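Long-range contacts in factor essential for expression of methicillin resistance (Staphylococcus aureus, PDB 1LRZ), which adds glycines 2 and 3 of the pentaglycine bridge of the cell-wall peptidoglycan, taking them from glycyl-tRNA: residues K33-V43 with A54-P62; S94-Y104 with I398-Y409. All coordinates share one frame; numbering follows the deposited sequence.

Contact 1: K33-V43 with A54-P62; sequences KLAEGYETHLV and AACLLTAVP
Val43 and Leu58 meet at about a right angle in the buried part of the contact, Val43 CG2 lying 3.8 Å from Leu58 CD1. Valine's branching at CB suits an extended strand: with CG1 anti to the carbonyl carbon (chi1 -59°), CG2 faces both Leu58 and the CB of Cys56. Helix 83-98 closes over these residues through Phe89, Leu93 and Tyr96. On the other face of the sheet, Leu42 CD2 reaches Leu57 CB at 4.0 Å, and Phe11 of helix 8-16 packs on both. There too the Lys33 stem crosses Thr59 at about a right angle, CG 3.7 Å from Thr59 CG2, while Asn73 holds Thr59 OG1. The backbones form the antiparallel hairpin of strands 39-46 and 52-63: His41 N gives to Leu58 O, and Leu58 N to His41 O, both at 2.8 Å and nearly straight. Toward Glu39 the ladder slackens. Ala60 N still donates to Glu39 O (2.9 Å), but the return bond of this pair is replaced by a water, which accepts from Glu39 N and donates to Ala60 O. Small Ala60 leaves room for the extended Glu39, salt-bridged to Lys68. Gly37, with its positive phi, ends helix 27-35 in a Schellman motif; beyond it Tyr38 CD2 rests 3.8 Å from Val61 CG2, at the partly exposed margin.

Contact 2: S94-Y104 with I398-Y409; sequences SKYVKKHRCLY and IKPINKPVYAAY
Tyr104 receives Tyr406 CE1 over one face of its ring, 3.4 Å from Tyr104 CG; the two side chains run at about a right angle, while the ring planes are inclined at 44°. Tyr104 takes the hindered rotamer, CG between N and the carbonyl carbon (chi1 70°), which swings its ring over the chain toward helix 403-411; there Tyr104 CE2 also meets Tyr409 CE2 at 3.6 Å. Leu103 starts with its CB directed away from the partner segment, yet CG anti to the backbone N (chi1 171°) brings both methyls of this forked side chain back: CD1 comes to 3.7 Å from Val405 CG1, while CD2 packs on Tyr409 CB. Ile401 presses its CG1 against Cys102 SG (3.7 Å) and CG2 against the aliphatic stem of Lys98. Lys399 reaches, with its chain fully extended, to helix 83-98, giving a weak hydrogen bond from NZ to Ser94 OG, which is also bonded to Phe90 O; its stronger partner is Leu138 O, and a water links it to Lys98 NZ. Leu103 O accepts from Ile401 N at 2.7 Å, beside the antiparallel Tyr104-Pro400 bridge. Asn402 OD1 caps Val405 N. An antiparallel strand thus runs through an asparagine N-cap into helix 403-411, whose Tyr406 and Tyr409 form an aromatic cluster with Tyr104.

In the fold
From the N terminus, the chain runs through strand 2-5 and helix 8-16 to helix 27-35, then enters contact 1, which closes a local hairpin with only ten residues between its segments. Strand 67-78 and helix 83-98 follow before contact 2 begins. Its loop is of another order: 293 residues, including the long helices 245-272 and 277-307 and the whole of the second sheet, separate its halves, so the C-terminal strand and helix return to the N-terminal part. The contacts are in series, neither nested nor crossed. Both belong to one mixed sheet, with strand 67-78 between them, and their centres lie about 17 Å apart. The two touch where Tyr96, on the helix of contact 2, packs against Val43 and Leu58 of contact 1.

Contact 1: K33-V43 with A54-P62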
# COMPACT_ATOMS: atom_id res chain seq x y z
N LYS A 33 -15.56 12.04 1.90
CA LYS A 33 -16.34 12.10 3.13
C LYS A 33 -17.55 13.02 2.98
O LYS A 33 -18.64 12.71 3.48
CB LYS A 33 -15.45 12.56 4.29
CG LYS A 33 -14.44 11.51 4.73
CD LYS A 33 -15.16 10.29 5.29
CE LYS A 33 -14.21 9.31 5.94
NZ LYS A 33 -14.97 8.17 6.55
N LEU A 34 -17.38 14.16 2.31
CA LEU A 34 -18.48 15.09 2.09
C LEU A 34 -19.55 14.38 1.27
O LEU A 34 -20.74 14.46 1.58
CB LEU A 34 -18.01 16.34 1.34
CG LEU A 34 -17.26 17.40 2.15
CD1 LEU A 34 -16.85 18.56 1.25
CD2 LEU A 34 -18.16 17.90 3.29
N ALA A 35 -19.12 13.69 0.23
CA ALA A 35 -20.03 12.96 -0.64
C ALA A 35 -20.79 11.89 0.13
O ALA A 35 -21.96 11.65 -0.14
CB ALA A 35 -19.26 12.33 -1.80
N GLU A 36 -20.13 11.25 1.09
CA GLU A 36 -20.80 10.21 1.86
C GLU A 36 -21.64 10.81 2.98
O GLU A 36 -22.18 10.09 3.81
CB GLU A 36 -19.78 9.22 2.43
CG GLU A 36 -18.99 8.49 1.34
CD GLU A 36 -18.08 7.40 1.87
OE1 GLU A 36 -17.53 7.56 2.99
OE2 GLU A 36 -17.89 6.37 1.17
N GLY A 37 -21.76 12.14 3.00
CA GLY A 37 -22.59 12.79 4.00
C GLY A 37 -22.01 13.05 5.37
O GLY A 37 -22.75 13.39 6.30
N TYR A 38 -20.70 12.92 5.53
CA TYR A 38 -20.10 13.19 6.84
C TYR A 38 -19.92 14.68 7.06
O TYR A 38 -19.68 15.43 6.11
CB TYR A 38 -18.71 12.55 6.98
CG TYR A 38 -18.71 11.05 7.08
CD1 TYR A 38 -18.78 10.25 5.95
CD2 TYR A 38 -18.65 10.42 8.33
CE1 TYR A 38 -18.80 8.87 6.04
CE2 TYR A 38 -18.66 9.04 8.43
CZ TYR A 38 -18.74 8.26 7.28
OH TYR A 38 -18.77 6.89 7.38
N GLU A 39 -20.05 15.11 8.31
CA GLU A 39 -19.79 16.49 8.65
C GLU A 39 -18.26 16.49 8.56
O GLU A 39 -17.59 15.71 9.25
CB GLU A 39 -20.21 16.80 10.08
CG GLU A 39 -19.97 18.25 10.48
CD GLU A 39 -20.42 18.54 11.90
OE1 GLU A 39 -21.50 18.04 12.28
OE2 GLU A 39 -19.69 19.26 12.63
N THR A 40 -17.70 17.36 7.72
CA THR A 40 -16.25 17.38 7.53
C THR A 40 -15.63 18.75 7.76
O THR A 40 -16.14 19.76 7.26
CB THR A 40 -15.89 16.88 6.11
OG1 THR A 40 -16.64 15.68 5.84
CG2 THR A 40 -14.41 16.56 6.00
N HIS A 41 -14.54 18.78 8.51
CA HIS A 41 -13.83 20.02 8.83
C HIS A 41 -12.38 19.99 8.37
O HIS A 41 -11.70 18.95 8.44
CB HIS A 41 -13.81 20.28 10.33
CG HIS A 41 -15.17 20.44 10.95
ND1 HIS A 41 -16.11 19.43 10.96
CD2 HIS A 41 -15.70 21.46 11.67
CE1 HIS A 41 -17.16 19.82 11.66
NE2 HIS A 41 -16.94 21.04 12.10
N LEU A 42 -11.90 21.15 7.92
CA LEU A 42 -10.51 21.30 7.52
C LEU A 42 -9.97 22.39 8.42
O LEU A 42 -10.32 23.57 8.28
CB LEU A 42 -10.39 21.72 6.05
CG LEU A 42 -10.88 20.72 4.99
CD1 LEU A 42 -10.65 21.32 3.60
CD2 LEU A 42 -10.15 19.40 5.13
N VAL A 43 -9.13 22.00 9.38
CA VAL A 43 -8.55 22.95 10.32
C VAL A 43 -7.03 22.95 10.19
O VAL A 43 -6.45 22.06 9.56
CB VAL A 43 -8.97 22.61 11.78
CG1 VAL A 43 -10.49 22.62 11.91
CG2 VAL A 43 -8.42 21.24 12.19
N ALA A 54 0.36 23.64 9.76
CA ALA A 54 -0.27 22.47 10.38
C ALA A 54 -1.66 22.33 9.80
O ALA A 54 -2.32 23.33 9.51
CB ALA A 54 -0.36 22.63 11.89
N ALA A 55 -2.12 21.10 9.64
CA ALA A 55 -3.45 20.87 9.07
C ALA A 55 -4.04 19.54 9.51
O ALA A 55 -3.32 18.62 9.90
CB ALA A 55 -3.37 20.91 7.54
N CYS A 56 -5.36 19.44 9.43
CA CYS A 56 -6.01 18.19 9.76
C CYS A 56 -7.42 18.16 9.23
O CYS A 56 -8.18 19.13 9.37
CB CYS A 56 -6.05 17.95 11.27
SG CYS A 56 -6.43 16.23 11.70
N LEU A 57 -7.73 17.05 8.59
CA LEU A 57 -9.06 16.83 8.08
C LEU A 57 -9.75 16.10 9.24
O LEU A 57 -9.23 15.11 9.76
CB LEU A 57 -9.02 15.97 6.82
CG LEU A 57 -10.34 15.55 6.20
CD1 LEU A 57 -10.08 15.04 4.79
CD2 LEU A 57 -11.00 14.46 7.04
N LEU A 58 -10.90 16.60 9.65
CA LEU A 58 -11.66 16.01 10.75
C LEU A 58 -13.04 15.63 10.24
O LEU A 58 -13.59 16.32 9.38
CB LEU A 58 -11.85 17.02 11.88
CG LEU A 58 -10.66 17.75 12.51
CD1 LEU A 58 -11.18 18.90 13.38
CD2 LEU A 58 -9.83 16.78 13.33
N THR A 59 -13.57 14.53 10.74
CA THR A 59 -14.92 14.12 10.39
C THR A 59 -15.68 14.00 11.70
O THR A 59 -15.10 13.66 12.74
CB THR A 59 -14.97 12.77 9.63
OG1 THR A 59 -14.17 11.80 10.32
CG2 THR A 59 -14.50 12.94 8.18
N ALA A 60 -16.97 14.30 11.66
CA ALA A 60 -17.79 14.24 12.86
C ALA A 60 -19.05 13.46 12.57
O ALA A 60 -19.63 13.57 11.50
CB ALA A 60 -18.12 15.65 13.33
N VAL A 61 -19.46 12.66 13.55
CA VAL A 61 -20.66 11.84 13.46
C VAL A 61 -21.51 12.06 14.73
O VAL A 61 -20.98 12.13 15.84
CB VAL A 61 -20.28 10.34 13.34
CG1 VAL A 61 -21.42 9.46 13.76
CG2 VAL A 61 -19.88 10.03 11.88
N PRO A 62 -22.84 12.19 14.57
CA PRO A 62 -23.71 12.41 15.74
C PRO A 62 -23.74 11.22 16.70
O PRO A 62 -23.83 10.07 16.28
CB PRO A 62 -25.07 12.69 15.11
CG PRO A 62 -25.02 11.97 13.81
CD PRO A 62 -23.61 12.26 13.32
O HOH W 1 -21.71 13.44 9.93

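Contact 2: S94-Y104 with I398-Y409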
# COMPACT_ATOMS: atom_id res chain seq x y z
N SER A 94 -8.86 21.05 20.71
CA SER A 94 -9.79 20.74 21.79
C SER A 94 -10.82 21.87 21.88
O SER A 94 -12.02 21.62 21.93
CB SER A 94 -9.05 20.61 23.12
OG SER A 94 -8.19 19.49 23.11
N LYS A 95 -10.34 23.12 21.89
CA LYS A 95 -11.22 24.28 21.97
C LYS A 95 -12.13 24.32 20.76
O LYS A 95 -13.32 24.65 20.85
CB LYS A 95 -10.40 25.57 22.00
CG LYS A 95 -9.46 25.73 23.17
CD LYS A 95 -8.73 27.06 23.08
CE LYS A 95 -7.66 27.19 24.15
NZ LYS A 95 -6.90 28.46 24.02
N TYR A 96 -11.57 23.98 19.61
CA TYR A 96 -12.32 23.97 18.37
C TYR A 96 -13.47 22.96 18.43
O TYR A 96 -14.62 23.31 18.14
CB TYR A 96 -11.41 23.62 17.19
CG TYR A 96 -12.13 23.65 15.87
CD1 TYR A 96 -12.33 24.85 15.18
CD2 TYR A 96 -12.64 22.47 15.31
CE1 TYR A 96 -13.03 24.88 13.97
CE2 TYR A 96 -13.33 22.49 14.11
CZ TYR A 96 -13.52 23.70 13.45
OH TYR A 96 -14.20 23.72 12.25
N VAL A 97 -13.19 21.72 18.80
CA VAL A 97 -14.28 20.75 18.82
C VAL A 97 -15.31 21.05 19.90
O VAL A 97 -16.46 20.63 19.77
CB VAL A 97 -13.78 19.30 18.96
CG1 VAL A 97 -12.92 18.93 17.73
CG2 VAL A 97 -13.00 19.12 20.26
N LYS A 98 -14.93 21.79 20.94
CA LYS A 98 -15.88 22.14 22.00
C LYS A 98 -16.89 23.15 21.48
O LYS A 98 -17.93 23.37 22.09
CB LYS A 98 -15.16 22.70 23.22
CG LYS A 98 -14.36 21.66 23.99
CD LYS A 98 -13.53 22.28 25.11
CE LYS A 98 -12.69 21.22 25.81
NZ LYS A 98 -11.87 21.77 26.92
N LYS A 99 -16.57 23.77 20.35
CA LYS A 99 -17.47 24.74 19.74
C LYS A 99 -18.49 23.99 18.89
O LYS A 99 -19.47 24.55 18.44
CB LYS A 99 -16.70 25.69 18.81
CG LYS A 99 -15.88 26.74 19.52
CD LYS A 99 -15.08 27.58 18.53
CE LYS A 99 -14.12 28.49 19.27
NZ LYS A 99 -13.27 29.29 18.35
N HIS A 100 -18.24 22.70 18.66
CA HIS A 100 -19.14 21.93 17.82
C HIS A 100 -19.79 20.74 18.50
O HIS A 100 -20.02 19.70 17.88
CB HIS A 100 -18.40 21.50 16.56
CG HIS A 100 -17.92 22.64 15.73
ND1 HIS A 100 -18.73 23.29 14.81
CD2 HIS A 100 -16.72 23.27 15.67
CE1 HIS A 100 -18.05 24.26 14.23
NE2 HIS A 100 -16.82 24.27 14.74
N ARG A 101 -20.09 20.91 19.79
CA ARG A 101 -20.78 19.90 20.59
C ARG A 101 -20.11 18.52 20.56
O ARG A 101 -20.77 17.48 20.47
CB ARG A 101 -22.24 19.78 20.13
CG ARG A 101 -23.01 21.12 20.19
CD ARG A 101 -24.50 21.02 19.80
NE ARG A 101 -25.18 22.28 20.06
CZ ARG A 101 -26.50 22.46 20.04
NH1 ARG A 101 -27.01 23.66 20.30
NH2 ARG A 101 -27.31 21.44 19.77
N CYS A 102 -18.79 18.52 20.66
CA CYS A 102 -18.06 17.27 20.64
C CYS A 102 -18.26 16.55 21.97
O CYS A 102 -18.23 17.17 23.03
CB CYS A 102 -16.58 17.54 20.41
SG CYS A 102 -15.56 16.05 20.46
N LEU A 103 -18.46 15.23 21.90
CA LEU A 103 -18.61 14.40 23.09
C LEU A 103 -17.21 13.88 23.44
O LEU A 103 -16.82 13.85 24.61
CB LEU A 103 -19.53 13.22 22.82
CG LEU A 103 -19.55 12.18 23.96
CD1 LEU A 103 -19.93 12.85 25.28
CD2 LEU A 103 -20.55 11.08 23.61
N TYR A 104 -16.48 13.43 22.42
CA TYR A 104 -15.11 12.96 22.59
C TYR A 104 -14.35 13.07 21.27
O TYR A 104 -14.93 12.91 20.20
CB TYR A 104 -15.06 11.53 23.14
CG TYR A 104 -15.49 10.42 22.20
CD1 TYR A 104 -14.56 9.53 21.67
CD2 TYR A 104 -16.83 10.23 21.92
CE1 TYR A 104 -14.97 8.45 20.87
CE2 TYR A 104 -17.26 9.16 21.12
CZ TYR A 104 -16.33 8.27 20.61
OH TYR A 104 -16.76 7.23 19.83
N ILE A 398 -7.80 9.33 22.98
CA ILE A 398 -9.17 9.82 23.09
C ILE A 398 -9.28 10.85 24.19
O ILE A 398 -8.81 10.64 25.30
CB ILE A 398 -10.12 8.64 23.37
CG1 ILE A 398 -10.24 7.78 22.11
CG2 ILE A 398 -11.48 9.15 23.84
CD1 ILE A 398 -10.95 6.46 22.33
N LYS A 399 -9.88 12.00 23.87
CA LYS A 399 -10.07 13.03 24.87
C LYS A 399 -11.57 13.23 25.05
O LYS A 399 -12.25 13.77 24.18
CB LYS A 399 -9.44 14.35 24.47
CG LYS A 399 -9.71 15.43 25.52
CD LYS A 399 -9.08 16.76 25.19
CE LYS A 399 -9.26 17.72 26.35
NZ LYS A 399 -8.52 18.98 26.13
N PRO A 400 -12.11 12.76 26.18
CA PRO A 400 -13.54 12.91 26.45
C PRO A 400 -13.81 14.38 26.73
O PRO A 400 -13.08 14.99 27.51
CB PRO A 400 -13.74 12.07 27.72
CG PRO A 400 -12.62 11.08 27.67
CD PRO A 400 -11.46 11.92 27.20
N ILE A 401 -14.83 14.96 26.09
CA ILE A 401 -15.15 16.37 26.32
C ILE A 401 -16.19 16.51 27.44
O ILE A 401 -16.09 17.41 28.28
CB ILE A 401 -15.68 17.03 25.04
CG1 ILE A 401 -14.61 16.95 23.94
CG2 ILE A 401 -16.05 18.49 25.33
CD1 ILE A 401 -13.30 17.62 24.30
N ASN A 402 -17.19 15.63 27.45
CA ASN A 402 -18.21 15.62 28.50
C ASN A 402 -18.12 14.22 29.12
O ASN A 402 -18.77 13.27 28.66
CB ASN A 402 -19.61 15.84 27.93
CG ASN A 402 -20.66 15.99 29.01
OD1 ASN A 402 -20.66 15.24 29.99
ND2 ASN A 402 -21.56 16.95 28.84
N LYS A 403 -17.32 14.10 30.17
CA LYS A 403 -17.06 12.82 30.81
C LYS A 403 -18.24 11.99 31.26
O LYS A 403 -18.29 10.80 30.97
CB LYS A 403 -16.06 13.01 31.95
CG LYS A 403 -14.67 13.44 31.45
CD LYS A 403 -13.64 13.52 32.57
CE LYS A 403 -12.31 14.08 32.06
NZ LYS A 403 -11.28 14.15 33.13
N PRO A 404 -19.20 12.58 31.98
CA PRO A 404 -20.34 11.76 32.40
C PRO A 404 -21.11 11.19 31.21
O PRO A 404 -21.44 9.99 31.18
CB PRO A 404 -21.19 12.73 33.22
CG PRO A 404 -20.15 13.63 33.83
CD PRO A 404 -19.21 13.89 32.67
N VAL A 405 -21.40 12.04 30.23
CA VAL A 405 -22.14 11.59 29.05
C VAL A 405 -21.32 10.54 28.30
O VAL A 405 -21.87 9.55 27.80
CB VAL A 405 -22.48 12.77 28.10
CG1 VAL A 405 -23.20 12.25 26.86
CG2 VAL A 405 -23.35 13.81 28.83
N TYR A 406 -20.01 10.75 28.22
CA TYR A 406 -19.15 9.80 27.54
C TYR A 406 -19.16 8.46 28.31
O TYR A 406 -19.12 7.38 27.71
CB TYR A 406 -17.72 10.35 27.45
CG TYR A 406 -16.78 9.42 26.72
CD1 TYR A 406 -16.99 9.09 25.37
CD2 TYR A 406 -15.68 8.85 27.37
CE1 TYR A 406 -16.13 8.22 24.70
CE2 TYR A 406 -14.82 7.98 26.71
CZ TYR A 406 -15.05 7.67 25.38
OH TYR A 406 -14.21 6.79 24.73
N ALA A 407 -19.22 8.54 29.64
CA ALA A 407 -19.26 7.33 30.46
C ALA A 407 -20.53 6.53 30.12
O ALA A 407 -20.49 5.31 29.97
CB ALA A 407 -19.25 7.70 31.95
N ALA A 408 -21.66 7.23 29.99
CA ALA A 408 -22.91 6.56 29.65
C ALA A 408 -22.80 5.94 28.26
O ALA A 408 -23.26 4.82 28.02
CB ALA A 408 -24.07 7.56 29.69
N TYR A 409 -22.17 6.68 27.35
CA TYR A 409 -21.99 6.24 25.97
C TYR A 409 -21.19 4.94 25.86
O TYR A 409 -21.54 4.05 25.08
CB TYR A 409 -21.27 7.33 25.17
CG TYR A 409 -20.90 6.91 23.77
CD1 TYR A 409 -21.88 6.74 22.79
CD2 TYR A 409 -19.57 6.66 23.42
CE1 TYR A 409 -21.55 6.35 21.49
CE2 TYR A 409 -19.22 6.26 22.13
CZ TYR A 409 -20.22 6.11 21.17
OH TYR A 409 -19.88 5.73 19.90
O HOH W 2 -8.99 20.83 27.75